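Local coordinates for malonyl coenzyme A-acyl carrier protein transacylase (Helicobacter pylori, PDB 2H1Y) that probably transfers the malonyl group of malonyl-CoA to holo-acyl carrier protein, releasing coenzyme A and supplying malonyl-ACP, at residues M13-L18 against I279-G284; S272-V277 against S297-I302; V98-H103 against F233-I238; E35-A40 against Y84-K89. One frame throughout, in Å; residues are numbered along the deposited sequence.

Contact 1. Residues M13-L18 against I279-G284; sequences MQYALL and IFFELG
A16 and L18 pair through their backbones with I279, F281 and L283, joining two neighbouring parallel strands in the mixed sheet of the acyl transferase domain. A16 N donates to I279 O at 3.1 Å and A16 O accepts from F281 N at 2.8 Å. Two residues on, L18 N reaches F281 O (2.7 Å) and L18 O takes L283 N (2.8 Å), so F281 is held through both its N-H and its carbonyl.

Side chains fill both faces of this pair. On the face of Y15 and F281, F281 CE1 sits over the phenol ring, 3.5 Å from Y15 CD1, with the ring planes inclined at 37°. A chi1 of 55°, with Y15 CG between its own N and carbonyl carbon, sets the phenol ring against F281. L17 CD1 lies in plane at the phenol edge. On the opposite face the L18 methyls meet the F280 side chain obliquely: CD1 of L18 is 3.6 Å from F280 CB and CD2 of L18 is 3.7 Å from F280 CD2.

Helix 307-320 covers the first face through L317, which touches both Y15 and F281. The phenol OH bonds to K96 N. From the other face, the extended side chain of E282 reaches the start of helix 288-294, where OE1 accepts from L289 N and OE2 from K290 N.

Contact 2. Residues S272-V277 against S297-I302; sequences SNNDRV and SNKPTI
K299 and N274 bury most of the surface here, with S297 beside them. The loop 272-277 links helix 266-271 to strand 279-283, and residues 297-300 lead into strand 301-304. The K299 chain bends at chi2 (-72°) and again at chi4 (74°), which brings its ammonium between two carbonyls of the loop. NZ lies 2.7 Å from V277 O, nearly in line with that C=O, and 2.8 Å from N274 O, which it meets tilted out of the carbonyl plane. One cation thus satisfies two backbone oxygens three residues apart. D275 OD1 is 5.2 Å from K299 NZ, too far for a salt bridge, although its charge may add some attraction.

N274 turns its side chain toward segment 297-302, CG lying opposite the backbone N at chi1 -174°. The amide runs obliquely past the lysine stem, with N274 OD1 3.4 Å from K299 CG, and points OD1 at the S297 hydroxyl. The N274 OD1 to S297 OG separation of 2.4 Å is so short that its exact value is doubtful.

S297 OG also accepts the N-H of K299, at 3.0 Å. The lysine is therefore rooted in a serine ST turn, while residues 273-276 form a beta turn closed by R276 N to N273 O.

Contact 3. Residues V98-H103 against F233-I238; sequences VFALGH and FHFEII
A100 meets segment 233-238 through both its backbone and its methyl group, and this is the tight part of the contact. A100 N bonds to E236 O and A100 O accepts from I238 N, each at 3.1 Å, joining two parallel strands of the central sheet. The methyl CB comes within 3.5 Å of F235 CE1, approaching the ring obliquely. A chi1 of 50° brings the F235 ring up against A100 CB, on the face that A110 of helix 105-116 also covers.

The opposite face carries F99, L101 and I238. F99 CD2 is 3.5 Å from I238 CG1, and I238 CD1 lies farther along the same ring side. Beyond this the fit relaxes: L101 CG stays 4.4 Å from I238 CB, and L101 packs instead against helix 266-271.

At the partly exposed V98 and E236, the E236 stem lies beside F99, with CG 3.7 Å from F99 CB, then runs on extended so that its carboxylate forms a salt bridge with R276. Past G102 and H103 the chain enters helix 105-116, consistent with the GHSxG nucleophile elbow of this family. The chemistry implies an interior joined by backbone bonds and apolar carbon, with charge kept to the partly exposed side, where the E236 methylenes pack on F99 and its carboxylate goes to R276.

Contact 4. Residues E35-A40 against Y84-K89; sequences EGHTLA and YQLLNK
H37 and L86 meet by a CH-pi contact. L86 CG lies over one face of the imidazole, 4.1 Å from the centroid of the H37 ring and 15° off its normal, somewhat toward the rim. With chi1 at -49°, H37 CG sits beside its own backbone N, and the ring turns its flat side to helix 69-90. L86 CD2 adds to this contact, 4.0 Å from H37 ND1. That nitrogen has a weak bond to F33 O, which may limit rotation of the ring.

Aliphatic packing makes up the rest. L39 and L86 run alongside one another pointing opposite ways: L86 CD1 is 3.9 Å from L39 CB and equally far from L39 CD1. The end of L39 also lies across the Q85 stem, roughly perpendicular to it, its CD1 4.1 Å from Q85 CB. Toward the surface, K89 contributes only its chain, K89 CD being 4.4 Å from L39 CD1, and its ammonium stays 6.9 Å from H37 NE2.

In backbone terms, H37 is the joint between helices 31-36 and 38-51, leaving the first and standing at the N-cap position of the second. L310 touches both H37 and L86, so helix 307-320 packs on the same pair. With carbon-to-carbon touches and one CH-pi contact, this pairing rests on shape and dispersion rather than on charge.

How the contacts relate
Contacts 1 and 3 pair strands of one mixed sheet, which contact 2 reaches through strand 301-304; its strands include, in order, 236-238, 99-102, 15-19, 279-283 and 301-304. Contact 1 is centrally placed, its centre about 10 Å from that of contact 3 and 9 Å from that of contact 2, sharing backbone bonds with each. The salt bridge R276-E236 joins contacts 2 and 3 directly. Contact 4, between helices, lies about 17 Å from contact 1 centre to centre; its Y84 touches L17 and L283 of contact 1 and F235 of contact 3. Along the chain, contacts 4 and 3 close in turn between the two strands of contact 1, whose second strand falls between the segments of contact 2. Distant sequence is thus gathered into one acyl transferase core.

Contact 1. Residues M13-L18 against I279-G284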
loop_
_atom_site.group_PDB
_atom_site.type_symbol
_atom_site.label_atom_id
_atom_site.label_comp_id
_atom_site.label_asym_id
_atom_site.label_seq_id
_atom_site.Cartn_x
_atom_site.Cartn_y
_atom_site.Cartn_z
ATOM N N MET A 13 -20.601 15.649 -5.606
ATOM C CA MET A 13 -19.144 15.491 -5.479
ATOM C C MET A 13 -18.610 14.173 -6.014
ATOM O O MET A 13 -19.373 13.306 -6.408
ATOM C CB MET A 13 -18.714 15.672 -4.021
ATOM C CG MET A 13 -18.679 17.115 -3.569
ATOM S SD MET A 13 -19.031 17.157 -1.809
ATOM C CE MET A 13 -17.539 17.869 -1.056
ATOM N N GLN A 14 -17.289 14.031 -6.013
ATOM C CA GLN A 14 -16.618 12.931 -6.706
ATOM C C GLN A 14 -15.430 12.458 -5.936
ATOM O O GLN A 14 -14.803 13.239 -5.221
ATOM C CB GLN A 14 -16.114 13.395 -8.044
ATOM C CG GLN A 14 -17.184 13.533 -9.061
ATOM C CD GLN A 14 -16.587 13.847 -10.383
ATOM O OE1 GLN A 14 -15.623 14.606 -10.468
ATOM N NE2 GLN A 14 -17.130 13.254 -11.432
ATOM N N TYR A 15 -15.083 11.191 -6.112
ATOM C CA TYR A 15 -14.171 10.565 -5.169
ATOM C C TYR A 15 -13.043 9.737 -5.779
ATOM O O TYR A 15 -13.159 9.202 -6.893
ATOM C CB TYR A 15 -14.968 9.748 -4.149
ATOM C CG TYR A 15 -15.890 8.740 -4.762
ATOM C CD1 TYR A 15 -15.474 7.423 -4.962
ATOM C CD2 TYR A 15 -17.187 9.088 -5.136
ATOM C CE1 TYR A 15 -16.324 6.470 -5.529
ATOM C CE2 TYR A 15 -18.055 8.139 -5.716
ATOM C CZ TYR A 15 -17.620 6.827 -5.910
ATOM O OH TYR A 15 -18.466 5.874 -6.482
ATOM N N ALA A 16 -11.950 9.665 -5.024
ATOM C CA ALA A 16 -10.855 8.733 -5.287
ATOM C C ALA A 16 -10.709 7.680 -4.167
ATOM O O ALA A 16 -11.142 7.886 -3.025
ATOM C CB ALA A 16 -9.554 9.483 -5.502
ATOM N N LEU A 17 -10.102 6.551 -4.517
ATOM C CA LEU A 17 -9.891 5.455 -3.575
ATOM C C LEU A 17 -8.423 5.415 -3.179
ATOM O O LEU A 17 -7.546 5.625 -4.021
ATOM C CB LEU A 17 -10.301 4.121 -4.209
ATOM C CG LEU A 17 -11.750 3.619 -4.206
ATOM C CD1 LEU A 17 -12.790 4.706 -4.288
ATOM C CD2 LEU A 17 -11.964 2.633 -5.333
ATOM N N LEU A 18 -8.155 5.160 -1.901
ATOM C CA LEU A 18 -6.787 5.036 -1.432
ATOM C C LEU A 18 -6.582 3.669 -0.804
ATOM O O LEU A 18 -7.381 3.244 0.042
ATOM C CB LEU A 18 -6.464 6.145 -0.431
ATOM C CG LEU A 18 -6.605 7.602 -0.853
ATOM C CD1 LEU A 18 -6.469 8.500 0.359
ATOM C CD2 LEU A 18 -5.551 7.962 -1.859
ATOM N N ILE A 279 -12.980 14.323 -2.458
ATOM C CA ILE A 279 -12.883 13.483 -1.271
ATOM C C ILE A 279 -12.195 12.160 -1.578
ATOM O O ILE A 279 -12.199 11.709 -2.724
ATOM C CB ILE A 279 -14.301 13.234 -0.668
ATOM C CG1 ILE A 279 -14.204 12.653 0.741
ATOM C CG2 ILE A 279 -15.195 12.393 -1.626
ATOM C CD1 ILE A 279 -15.435 12.959 1.586
ATOM N N PHE A 280 -11.616 11.555 -0.547
ATOM C CA PHE A 280 -10.867 10.323 -0.687
ATOM C C PHE A 280 -11.485 9.271 0.212
ATOM O O PHE A 280 -11.930 9.595 1.312
ATOM C CB PHE A 280 -9.415 10.538 -0.248
ATOM C CG PHE A 280 -8.588 11.347 -1.211
ATOM C CD1 PHE A 280 -8.463 12.724 -1.057
ATOM C CD2 PHE A 280 -7.910 10.724 -2.271
ATOM C CE1 PHE A 280 -7.680 13.485 -1.961
ATOM C CE2 PHE A 280 -7.130 11.468 -3.171
ATOM C CZ PHE A 280 -7.014 12.852 -3.013
ATOM N N PHE A 281 -11.513 8.014 -0.242
ATOM C CA PHE A 281 -11.866 6.899 0.651
ATOM C C PHE A 281 -10.649 6.004 0.889
ATOM O O PHE A 281 -10.130 5.392 -0.042
ATOM C CB PHE A 281 -13.045 6.056 0.123
ATOM C CG PHE A 281 -14.309 6.823 -0.123
ATOM C CD1 PHE A 281 -15.063 6.569 -1.252
ATOM C CD2 PHE A 281 -14.753 7.791 0.758
ATOM C CE1 PHE A 281 -16.242 7.257 -1.504
ATOM C CE2 PHE A 281 -15.937 8.493 0.525
ATOM C CZ PHE A 281 -16.685 8.220 -0.609
ATOM N N GLU A 282 -10.172 5.928 2.121
ATOM C CA GLU A 282 -9.109 4.975 2.415
ATOM C C GLU A 282 -9.771 3.625 2.653
ATOM O O GLU A 282 -10.421 3.442 3.689
ATOM C CB GLU A 282 -8.268 5.390 3.629
ATOM C CG GLU A 282 -6.989 4.576 3.768
ATOM C CD GLU A 282 -5.972 5.146 4.747
ATOM O OE1 GLU A 282 -4.869 4.578 4.840
ATOM O OE2 GLU A 282 -6.252 6.154 5.424
ATOM N N LEU A 283 -9.612 2.690 1.703
ATOM C CA LEU A 283 -10.208 1.351 1.822
ATOM C C LEU A 283 -9.277 0.359 2.470
ATOM O O LEU A 283 -8.206 0.058 1.940
ATOM C CB LEU A 283 -10.662 0.804 0.475
ATOM C CG LEU A 283 -11.630 1.684 -0.291
ATOM C CD1 LEU A 283 -11.971 1.001 -1.584
ATOM C CD2 LEU A 283 -12.863 1.961 0.535
ATOM N N GLY A 284 -9.693 -0.164 3.618
ATOM C CA GLY A 284 -8.872 -1.112 4.343
ATOM C C GLY A 284 -8.583 -0.643 5.745
ATOM O O GLY A 284 -9.187 0.317 6.230
#

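Contact 2. Residues S272-V277 against S297-I302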
loop_
_atom_site.group_PDB
_atom_site.type_symbol
_atom_site.label_atom_id
_atom_site.label_comp_id
_atom_site.label_asym_id
_atom_site.label_seq_id
_atom_site.Cartn_x
_atom_site.Cartn_y
_atom_site.Cartn_z
ATOM N N SER A 272 -0.482 15.790 -8.030
ATOM C CA SER A 272 -0.913 15.791 -9.434
ATOM C C SER A 272 -2.396 15.426 -9.622
ATOM O O SER A 272 -2.919 15.501 -10.726
ATOM C CB SER A 272 -0.037 14.846 -10.272
ATOM O OG SER A 272 1.354 15.107 -10.086
ATOM N N ASN A 273 -3.080 15.044 -8.545
ATOM C CA ASN A 273 -4.385 14.422 -8.698
ATOM C C ASN A 273 -5.447 14.957 -7.762
ATOM O O ASN A 273 -6.629 14.674 -7.946
ATOM C CB ASN A 273 -4.259 12.898 -8.576
ATOM C CG ASN A 273 -3.524 12.282 -9.755
ATOM O OD1 ASN A 273 -4.122 12.022 -10.800
ATOM N ND2 ASN A 273 -2.219 12.046 -9.595
ATOM N N ASN A 274 -5.015 15.743 -6.777
ATOM C CA ASN A 274 -5.893 16.318 -5.756
ATOM C C ASN A 274 -7.020 17.223 -6.303
ATOM O O ASN A 274 -8.095 17.324 -5.698
ATOM C CB ASN A 274 -5.050 17.074 -4.717
ATOM C CG ASN A 274 -5.880 17.581 -3.550
ATOM O OD1 ASN A 274 -6.262 16.811 -2.669
ATOM N ND2 ASN A 274 -6.185 18.874 -3.552
ATOM N N ASP A 275 -6.766 17.869 -7.443
ATOM C CA ASP A 275 -7.774 18.698 -8.124
ATOM C C ASP A 275 -8.932 17.937 -8.786
ATOM O O ASP A 275 -10.014 18.498 -8.996
ATOM C CB ASP A 275 -7.094 19.600 -9.154
ATOM C CG ASP A 275 -6.142 20.612 -8.509
ATOM O OD1 ASP A 275 -6.017 20.630 -7.253
ATOM O OD2 ASP A 275 -5.523 21.401 -9.269
ATOM N N ARG A 276 -8.725 16.663 -9.104
ATOM C CA ARG A 276 -9.730 15.906 -9.863
ATOM C C ARG A 276 -10.846 15.330 -8.987
ATOM O O ARG A 276 -11.788 14.739 -9.509
ATOM C CB ARG A 276 -9.069 14.787 -10.686
ATOM C CG ARG A 276 -7.724 15.173 -11.342
ATOM C CD ARG A 276 -6.987 13.929 -11.797
ATOM N NE ARG A 276 -7.871 13.081 -12.584
ATOM C CZ ARG A 276 -7.634 11.807 -12.881
ATOM N NH1 ARG A 276 -6.530 11.209 -12.447
ATOM N NH2 ARG A 276 -8.512 11.126 -13.610
ATOM N N VAL A 277 -10.749 15.479 -7.670
ATOM C CA VAL A 277 -11.797 14.951 -6.763
ATOM C C VAL A 277 -12.115 15.882 -5.575
ATOM O O VAL A 277 -11.379 16.818 -5.306
ATOM C CB VAL A 277 -11.439 13.534 -6.205
ATOM C CG1 VAL A 277 -11.278 12.522 -7.318
ATOM C CG2 VAL A 277 -10.187 13.603 -5.399
ATOM N N SER A 297 -3.158 17.697 1.384
ATOM C CA SER A 297 -4.406 18.097 0.752
ATOM C C SER A 297 -5.382 18.589 1.795
ATOM O O SER A 297 -5.288 18.216 2.956
ATOM C CB SER A 297 -5.011 16.893 0.030
ATOM O OG SER A 297 -6.372 17.114 -0.312
ATOM N N ASN A 298 -6.345 19.396 1.377
ATOM C CA ASN A 298 -7.385 19.879 2.293
ATOM C C ASN A 298 -8.697 19.150 2.147
ATOM O O ASN A 298 -9.667 19.472 2.833
ATOM C CB ASN A 298 -7.585 21.374 2.108
ATOM C CG ASN A 298 -6.315 22.125 2.336
ATOM O OD1 ASN A 298 -5.714 22.004 3.414
ATOM N ND2 ASN A 298 -5.845 22.856 1.316
ATOM N N LYS A 299 -8.707 18.165 1.249
ATOM C CA LYS A 299 -9.874 17.350 0.969
ATOM C C LYS A 299 -9.973 16.247 1.995
ATOM O O LYS A 299 -8.961 15.738 2.458
ATOM C CB LYS A 299 -9.746 16.737 -0.418
ATOM C CG LYS A 299 -9.267 17.716 -1.484
ATOM C CD LYS A 299 -10.332 18.713 -1.824
ATOM C CE LYS A 299 -9.904 19.617 -2.985
ATOM N NZ LYS A 299 -9.949 18.869 -4.261
ATOM N N PRO A 300 -11.204 15.874 2.373
ATOM C CA PRO A 300 -11.333 14.849 3.409
ATOM C C PRO A 300 -10.998 13.438 2.925
ATOM O O PRO A 300 -10.985 13.155 1.704
ATOM C CB PRO A 300 -12.817 14.939 3.824
ATOM C CG PRO A 300 -13.367 16.186 3.143
ATOM C CD PRO A 300 -12.521 16.359 1.915
ATOM N N THR A 301 -10.698 12.587 3.906
ATOM C CA THR A 301 -10.487 11.174 3.708
ATOM C C THR A 301 -11.311 10.477 4.776
ATOM O O THR A 301 -11.008 10.576 5.964
ATOM C CB THR A 301 -8.986 10.763 3.865
ATOM O OG1 THR A 301 -8.172 11.423 2.886
ATOM C CG2 THR A 301 -8.825 9.264 3.696
ATOM N N ILE A 302 -12.368 9.795 4.365
ATOM C CA ILE A 302 -13.079 8.892 5.258
ATOM C C ILE A 302 -12.337 7.573 5.214
ATOM O O ILE A 302 -12.090 7.040 4.127
ATOM C CB ILE A 302 -14.528 8.663 4.784
ATOM C CG1 ILE A 302 -15.283 9.980 4.757
ATOM C CG2 ILE A 302 -15.234 7.625 5.676
ATOM C CD1 ILE A 302 -15.954 10.220 3.470
#

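Contact 3. Residues V98-H103 against F233-I238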
loop_
_atom_site.group_PDB
_atom_site.type_symbol
_atom_site.label_atom_id
_atom_site.label_comp_id
_atom_site.label_asym_id
_atom_site.label_seq_id
_atom_site.Cartn_x
_atom_site.Cartn_y
_atom_site.Cartn_z
ATOM N N VAL A 98 -13.091 8.352 -9.581
ATOM C CA VAL A 98 -12.363 8.921 -10.728
ATOM C C VAL A 98 -10.987 8.262 -10.914
ATOM O O VAL A 98 -10.605 7.965 -12.036
ATOM C CB VAL A 98 -12.408 10.518 -10.857
ATOM C CG1 VAL A 98 -13.192 11.178 -9.717
ATOM C CG2 VAL A 98 -11.022 11.128 -11.068
ATOM N N PHE A 99 -10.284 7.976 -9.823
ATOM C CA PHE A 99 -9.063 7.167 -9.884
ATOM C C PHE A 99 -8.817 6.458 -8.548
ATOM O O PHE A 99 -9.523 6.712 -7.569
ATOM C CB PHE A 99 -7.858 8.035 -10.242
ATOM C CG PHE A 99 -7.444 8.978 -9.140
ATOM C CD1 PHE A 99 -7.919 10.289 -9.111
ATOM C CD2 PHE A 99 -6.591 8.548 -8.114
ATOM C CE1 PHE A 99 -7.548 11.169 -8.088
ATOM C CE2 PHE A 99 -6.219 9.424 -7.088
ATOM C CZ PHE A 99 -6.703 10.743 -7.079
ATOM N N ALA A 100 -7.811 5.580 -8.521
ATOM C CA ALA A 100 -7.374 4.900 -7.295
ATOM C C ALA A 100 -5.843 4.975 -7.109
ATOM O O ALA A 100 -5.094 4.781 -8.060
ATOM C CB ALA A 100 -7.842 3.453 -7.297
ATOM N N LEU A 101 -5.409 5.255 -5.880
ATOM C CA LEU A 101 -4.003 5.400 -5.504
ATOM C C LEU A 101 -3.711 4.445 -4.343
ATOM O O LEU A 101 -4.495 4.358 -3.379
ATOM C CB LEU A 101 -3.735 6.832 -5.012
ATOM C CG LEU A 101 -2.403 7.606 -5.176
ATOM C CD1 LEU A 101 -2.313 8.741 -4.173
ATOM C CD2 LEU A 101 -1.121 6.786 -5.113
ATOM N N GLY A 102 -2.579 3.755 -4.412
ATOM C CA GLY A 102 -2.156 2.900 -3.330
ATOM C C GLY A 102 -0.792 3.312 -2.844
ATOM O O GLY A 102 -0.153 4.190 -3.423
ATOM N N HIS A 103 -0.336 2.676 -1.769
ATOM C CA HIS A 103 1.023 2.875 -1.280
ATOM C C HIS A 103 1.783 1.554 -1.215
ATOM O O HIS A 103 1.327 0.594 -0.594
ATOM C CB HIS A 103 1.005 3.540 0.097
ATOM C CG HIS A 103 2.349 4.016 0.556
ATOM N ND1 HIS A 103 3.393 3.155 0.819
ATOM C CD2 HIS A 103 2.818 5.262 0.799
ATOM C CE1 HIS A 103 4.448 3.851 1.203
ATOM N NE2 HIS A 103 4.125 5.132 1.200
ATOM N N PHE A 233 -10.364 -3.193 -16.279
ATOM C CA PHE A 233 -10.150 -2.081 -15.374
ATOM C C PHE A 233 -11.360 -1.155 -15.390
ATOM O O PHE A 233 -11.591 -0.459 -16.371
ATOM C CB PHE A 233 -8.938 -1.281 -15.825
ATOM C CG PHE A 233 -7.638 -1.991 -15.653
ATOM C CD1 PHE A 233 -7.231 -2.961 -16.564
ATOM C CD2 PHE A 233 -6.797 -1.660 -14.599
ATOM C CE1 PHE A 233 -6.018 -3.609 -16.416
ATOM C CE2 PHE A 233 -5.586 -2.297 -14.431
ATOM C CZ PHE A 233 -5.187 -3.276 -15.349
ATOM N N HIS A 234 -12.110 -1.123 -14.301
ATOM C CA HIS A 234 -13.251 -0.211 -14.167
ATOM C C HIS A 234 -12.843 1.233 -13.911
ATOM O O HIS A 234 -13.615 2.145 -14.167
ATOM C CB HIS A 234 -14.187 -0.707 -13.063
ATOM C CG HIS A 234 -14.800 -2.033 -13.380
ATOM N ND1 HIS A 234 -14.112 -3.222 -13.238
ATOM C CD2 HIS A 234 -16.009 -2.355 -13.900
ATOM C CE1 HIS A 234 -14.886 -4.220 -13.624
ATOM N NE2 HIS A 234 -16.046 -3.723 -14.023
ATOM N N PHE A 235 -11.628 1.426 -13.410
ATOM C CA PHE A 235 -11.098 2.750 -13.111
ATOM C C PHE A 235 -9.575 2.736 -13.229
ATOM O O PHE A 235 -8.940 1.688 -13.087
ATOM C CB PHE A 235 -11.535 3.216 -11.709
ATOM C CG PHE A 235 -11.298 2.191 -10.603
ATOM C CD1 PHE A 235 -10.028 2.017 -10.048
ATOM C CD2 PHE A 235 -12.348 1.423 -10.116
ATOM C CE1 PHE A 235 -9.806 1.080 -9.044
ATOM C CE2 PHE A 235 -12.146 0.495 -9.105
ATOM C CZ PHE A 235 -10.864 0.324 -8.554
ATOM N N GLU A 236 -8.997 3.901 -13.496
ATOM C CA GLU A 236 -7.557 4.030 -13.678
ATOM C C GLU A 236 -6.821 4.018 -12.351
ATOM O O GLU A 236 -7.374 4.375 -11.328
ATOM C CB GLU A 236 -7.247 5.322 -14.441
ATOM C CG GLU A 236 -7.451 6.646 -13.677
ATOM C CD GLU A 236 -7.249 7.869 -14.565
ATOM O OE1 GLU A 236 -7.065 8.976 -14.026
ATOM O OE2 GLU A 236 -7.270 7.738 -15.815
ATOM N N ILE A 237 -5.558 3.618 -12.360
ATOM C CA ILE A 237 -4.772 3.691 -11.137
ATOM C C ILE A 237 -3.527 4.545 -11.374
ATOM O O ILE A 237 -3.036 4.626 -12.499
ATOM C CB ILE A 237 -4.458 2.279 -10.512
ATOM C CG1 ILE A 237 -3.006 1.907 -10.681
ATOM C CG2 ILE A 237 -5.343 1.162 -11.083
ATOM C CD1 ILE A 237 -2.178 2.239 -9.515
ATOM N N ILE A 238 -3.044 5.191 -10.314
ATOM C CA ILE A 238 -1.880 6.060 -10.387
ATOM C C ILE A 238 -0.626 5.317 -9.922
ATOM O O ILE A 238 -0.589 4.760 -8.822
ATOM C CB ILE A 238 -2.085 7.347 -9.553
ATOM C CG1 ILE A 238 -3.514 7.876 -9.698
ATOM C CG2 ILE A 238 -1.081 8.411 -9.939
ATOM C CD1 ILE A 238 -3.891 8.397 -11.086
#

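Contact 4. Residues E35-A40 against Y84-K89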
loop_
_atom_site.group_PDB
_atom_site.type_symbol
_atom_site.label_atom_id
_atom_site.label_comp_id
_atom_site.label_asym_id
_atom_site.label_seq_id
_atom_site.Cartn_x
_atom_site.Cartn_y
_atom_site.Cartn_z
ATOM N N GLU A 35 -17.537 -9.705 11.776
ATOM C CA GLU A 35 -18.684 -9.942 12.654
ATOM C C GLU A 35 -19.970 -9.288 12.201
ATOM O O GLU A 35 -21.043 -9.793 12.493
ATOM C CB GLU A 35 -18.365 -9.517 14.077
ATOM C CG GLU A 35 -17.825 -10.659 14.895
ATOM C CD GLU A 35 -16.696 -10.242 15.826
ATOM O OE1 GLU A 35 -16.544 -9.016 16.071
ATOM O OE2 GLU A 35 -15.963 -11.147 16.313
ATOM N N GLY A 36 -19.873 -8.170 11.494
ATOM C CA GLY A 36 -21.067 -7.467 11.021
ATOM C C GLY A 36 -21.620 -7.941 9.678
ATOM O O GLY A 36 -22.758 -7.609 9.323
ATOM N N HIS A 37 -20.831 -8.701 8.916
ATOM C CA HIS A 37 -21.220 -9.052 7.545
ATOM C C HIS A 37 -20.808 -10.460 7.125
ATOM O O HIS A 37 -19.629 -10.845 7.216
ATOM C CB HIS A 37 -20.677 -8.030 6.541
ATOM C CG HIS A 37 -20.940 -6.606 6.921
ATOM N ND1 HIS A 37 -20.187 -5.937 7.865
ATOM C CD2 HIS A 37 -21.874 -5.725 6.490
ATOM C CE1 HIS A 37 -20.637 -4.701 7.993
ATOM N NE2 HIS A 37 -21.660 -4.548 7.171
ATOM N N THR A 38 -21.798 -11.208 6.648
ATOM C CA THR A 38 -21.616 -12.539 6.071
ATOM C C THR A 38 -20.593 -12.539 4.947
ATOM O O THR A 38 -19.804 -13.476 4.826
ATOM C CB THR A 38 -22.943 -13.072 5.484
ATOM O OG1 THR A 38 -24.002 -12.882 6.436
ATOM C CG2 THR A 38 -22.819 -14.555 5.110
ATOM N N LEU A 39 -20.621 -11.498 4.119
ATOM C CA LEU A 39 -19.689 -11.399 2.997
ATOM C C LEU A 39 -18.258 -11.394 3.530
ATOM O O LEU A 39 -17.390 -12.078 2.988
ATOM C CB LEU A 39 -19.949 -10.135 2.183
ATOM C CG LEU A 39 -19.754 -10.153 0.668
ATOM C CD1 LEU A 39 -20.078 -8.785 0.107
ATOM C CD2 LEU A 39 -18.366 -10.581 0.209
ATOM N N ALA A 40 -18.023 -10.642 4.607
ATOM C CA ALA A 40 -16.700 -10.556 5.195
ATOM C C ALA A 40 -16.287 -11.936 5.699
ATOM O O ALA A 40 -15.149 -12.365 5.497
ATOM C CB ALA A 40 -16.680 -9.531 6.329
ATOM N N TYR A 84 -13.898 -2.728 0.183
ATOM C CA TYR A 84 -14.396 -2.369 -1.146
ATOM C C TYR A 84 -15.750 -3.026 -1.503
ATOM O O TYR A 84 -16.682 -2.339 -1.943
ATOM C CB TYR A 84 -13.364 -2.682 -2.223
ATOM C CG TYR A 84 -13.808 -2.237 -3.603
ATOM C CD1 TYR A 84 -14.747 -2.979 -4.339
ATOM C CD2 TYR A 84 -13.286 -1.079 -4.175
ATOM C CE1 TYR A 84 -15.152 -2.568 -5.617
ATOM C CE2 TYR A 84 -13.669 -0.667 -5.422
ATOM C CZ TYR A 84 -14.602 -1.414 -6.142
ATOM O OH TYR A 84 -14.978 -0.975 -7.379
ATOM N N GLN A 85 -15.837 -4.344 -1.323
ATOM C CA GLN A 85 -17.082 -5.100 -1.548
ATOM C C GLN A 85 -18.278 -4.597 -0.736
ATOM O O GLN A 85 -19.346 -4.310 -1.286
ATOM C CB GLN A 85 -16.861 -6.583 -1.227
ATOM C CG GLN A 85 -15.846 -7.294 -2.115
ATOM C CD GLN A 85 -16.007 -6.961 -3.597
ATOM O OE1 GLN A 85 -15.017 -6.719 -4.283
ATOM N NE2 GLN A 85 -17.248 -6.935 -4.088
ATOM N N LEU A 86 -18.092 -4.512 0.581
ATOM C CA LEU A 86 -19.112 -3.991 1.477
ATOM C C LEU A 86 -19.579 -2.612 1.021
ATOM O O LEU A 86 -20.778 -2.394 0.811
ATOM C CB LEU A 86 -18.585 -3.966 2.910
ATOM C CG LEU A 86 -18.871 -5.148 3.861
ATOM C CD1 LEU A 86 -19.351 -6.435 3.172
ATOM C CD2 LEU A 86 -17.703 -5.425 4.787
ATOM N N LEU A 87 -18.639 -1.699 0.803
ATOM C CA LEU A 87 -19.006 -0.354 0.371
ATOM C C LEU A 87 -19.683 -0.365 -1.002
ATOM O O LEU A 87 -20.786 0.156 -1.125
ATOM C CB LEU A 87 -17.815 0.628 0.430
ATOM C CG LEU A 87 -18.037 2.090 0.005
ATOM C CD1 LEU A 87 -19.314 2.671 0.590
ATOM C CD2 LEU A 87 -16.859 2.945 0.388
ATOM N N ASN A 88 -19.037 -0.977 -1.997
ATOM C CA ASN A 88 -19.586 -1.156 -3.346
ATOM C C ASN A 88 -21.016 -1.719 -3.419
ATOM O O ASN A 88 -21.804 -1.313 -4.262
ATOM C CB ASN A 88 -18.665 -2.057 -4.166
ATOM C CG ASN A 88 -19.107 -2.190 -5.627
ATOM O OD1 ASN A 88 -19.092 -1.214 -6.393
ATOM N ND2 ASN A 88 -19.493 -3.393 -6.015
ATOM N N LYS A 89 -21.342 -2.653 -2.540
ATOM C CA LYS A 89 -22.651 -3.314 -2.548
ATOM C C LYS A 89 -23.783 -2.377 -2.057
ATOM O O LYS A 89 -24.975 -2.637 -2.283
ATOM C CB LYS A 89 -22.557 -4.619 -1.736
ATOM C CG LYS A 89 -23.855 -5.300 -1.397
ATOM C CD LYS A 89 -23.657 -6.301 -0.262
ATOM C CE LYS A 89 -25.013 -6.653 0.377
ATOM N NZ LYS A 89 -24.849 -7.321 1.697
#